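Local coordinates for protein iron aquisition yersiniabactin synthesis enzyme, YbtT (Escherichia coli, PDB 6BA9) that probably hydrolyses thioesters with low specificity as a type II thioesterase, maintaining production of the metallophore yersiniabactin, at residues E200-W203 with Q204-D207. The protein carries 1 engineered substitution. Residues are numbered along the deposited sequence; the frame is centred on the assembly and turned at random.
Sequences EASW and QQVD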
loop_
_atom_site.group_PDB
_atom_site.type_symbol
_atom_site.label_atom_id
_atom_site.label_comp_id
_atom_site.label_asym_id
_atom_site.label_seq_id
_atom_site.Cartn_x
_atom_site.Cartn_y
_atom_site.Cartn_z
ATOM N N GLU A 200 -8.923 5.055 -10.517
ATOM C CA GLU A 200 -8.333 3.726 -10.519
ATOM C C GLU A 200 -9.069 2.727 -9.639
ATOM O O GLU A 200 -8.913 1.519 -9.845
ATOM C CB GLU A 200 -6.867 3.787 -10.053
ATOM C CG GLU A 200 -6.011 4.824 -10.768
ATOM C CD GLU A 200 -6.138 4.747 -12.266
ATOM O OE1 GLU A 200 -6.226 3.625 -12.820
ATOM O OE2 GLU A 200 -6.193 5.815 -12.904
ATOM N N ALA A 201 -9.832 3.178 -8.653
ATOM C CA ALA A 201 -10.499 2.259 -7.728
ATOM C C ALA A 201 -11.806 2.891 -7.277
ATOM O O ALA A 201 -11.828 3.805 -6.447
ATOM C CB ALA A 201 -9.630 1.923 -6.525
ATOM N N SER A 202 -12.894 2.381 -7.828
ATOM C CA SER A 202 -14.208 2.884 -7.494
ATOM C C SER A 202 -14.624 2.453 -6.091
ATOM O O SER A 202 -14.076 1.527 -5.490
ATOM C CB SER A 202 -15.228 2.338 -8.486
ATOM O OG SER A 202 -15.378 0.939 -8.299
ATOM N N TRP A 203 -15.663 3.111 -5.585
ATOM C CA TRP A 203 -16.252 2.723 -4.309
ATOM C C TRP A 203 -16.610 1.238 -4.313
ATOM O O TRP A 203 -16.305 0.506 -3.364
ATOM C CB TRP A 203 -17.491 3.589 -4.038
ATOM C CG TRP A 203 -18.123 3.311 -2.704
ATOM C CD1 TRP A 203 -17.949 4.023 -1.565
ATOM C CD2 TRP A 203 -19.061 2.268 -2.385
ATOM N NE1 TRP A 203 -18.695 3.480 -0.547
ATOM C CE2 TRP A 203 -19.383 2.402 -1.027
ATOM C CE3 TRP A 203 -19.646 1.234 -3.112
ATOM C CZ2 TRP A 203 -20.270 1.532 -0.382
ATOM C CZ3 TRP A 203 -20.527 0.378 -2.459
ATOM C CH2 TRP A 203 -20.817 0.535 -1.125
ATOM N N GLN A 204 -17.250 0.774 -5.391
ATOM C CA GLN A 204 -17.689 -0.616 -5.486
ATOM C C GLN A 204 -16.508 -1.579 -5.450
ATOM O O GLN A 204 -16.563 -2.620 -4.780
ATOM C CB GLN A 204 -18.497 -0.793 -6.777
ATOM C CG GLN A 204 -19.845 -0.025 -6.830
ATOM C CD GLN A 204 -19.765 1.523 -6.980
ATOM O OE1 GLN A 204 -18.772 2.115 -7.449
ATOM N NE2 GLN A 204 -20.860 2.177 -6.588
ATOM N N GLN A 205 -15.412 -1.226 -6.125
ATOM C CA GLN A 205 -14.230 -2.088 -6.130
ATOM C C GLN A 205 -13.609 -2.199 -4.731
ATOM O O GLN A 205 -13.118 -3.270 -4.342
ATOM C CB GLN A 205 -13.211 -1.557 -7.147
ATOM C CG GLN A 205 -13.603 -1.715 -8.635
ATOM C CD GLN A 205 -13.347 -3.102 -9.207
ATOM O OE1 GLN A 205 -14.188 -3.982 -9.079
ATOM N NE2 GLN A 205 -12.197 -3.290 -9.882
ATOM N N VAL A 206 -13.615 -1.106 -3.966
ATOM C CA VAL A 206 -13.065 -1.117 -2.616
ATOM C C VAL A 206 -14.016 -1.792 -1.638
ATOM O O VAL A 206 -13.593 -2.576 -0.778
ATOM C CB VAL A 206 -12.691 0.312 -2.178
ATOM C CG1 VAL A 206 -12.140 0.308 -0.780
ATOM C CG2 VAL A 206 -11.684 0.935 -3.139
ATOM N N ASP A 207 -15.323 -1.533 -1.777
ATOM C CA ASP A 207 -16.314 -2.108 -0.878
ATOM C C ASP A 207 -16.271 -3.632 -0.881
ATOM O O ASP A 207 -16.599 -4.267 0.133
ATOM C CB ASP A 207 -17.707 -1.629 -1.307
ATOM C CG ASP A 207 -18.790 -2.070 -0.351
ATOM O OD1 ASP A 207 -18.746 -1.692 0.829
ATOM O OD2 ASP A 207 -19.689 -2.808 -0.814
HETATM O O HOH W 1 -10.374 -1.019 -10.315
#
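Trp203 and Asp207 both turn their CG away from the backbone N (chi1 -177° and -175°), which sends indole and carboxylate off one turn of helix side by side in the same direction. The CB of Asp207 lies over one face of the Trp203 indole, 3.8 Å from the centroid of the six-membered ring, a CH-pi contact displaced toward the rim. Beyond it the carboxylate runs almost parallel to the ring, the planes 18° apart, and Asp207 CG comes within 3.4 Å of Trp203 CH2. Arg210, further along the chain, forms a salt bridge with Asp207 OD1.

Just ahead of the tryptophan, Ser202 places its hydroxyl between its own backbone N and carbonyl carbon, over the start of the helix, where Ser202 OG accepts from Gln205 N at 3.1 Å: a classic N-cap. The first helical carbonyl bonds follow, Ser202 O taking Val206 N and Trp203 O taking Asp207 N at 2.8 Å. This short helix, 203-207, follows strand 190-195 in the alpha/beta-hydrolase fold of the thioesterase, and Val206 faces that strand, meeting Leu192 and Cys194. Val206 CG2 also makes a single apolar touch with Ala201 CB at 4.1 Å.

Gln205 bends at chi2 and leads its amide away from the cap to a separate loop, where NE2 donates to His124 O. Gln205 NE2 also donates to a water oxygen 2.9 Å away, and the same water donates to Glu200 O at 3.0 Å, tying the incoming loop to the helix. The side chain of Glu200 forms a salt bridge with Arg127.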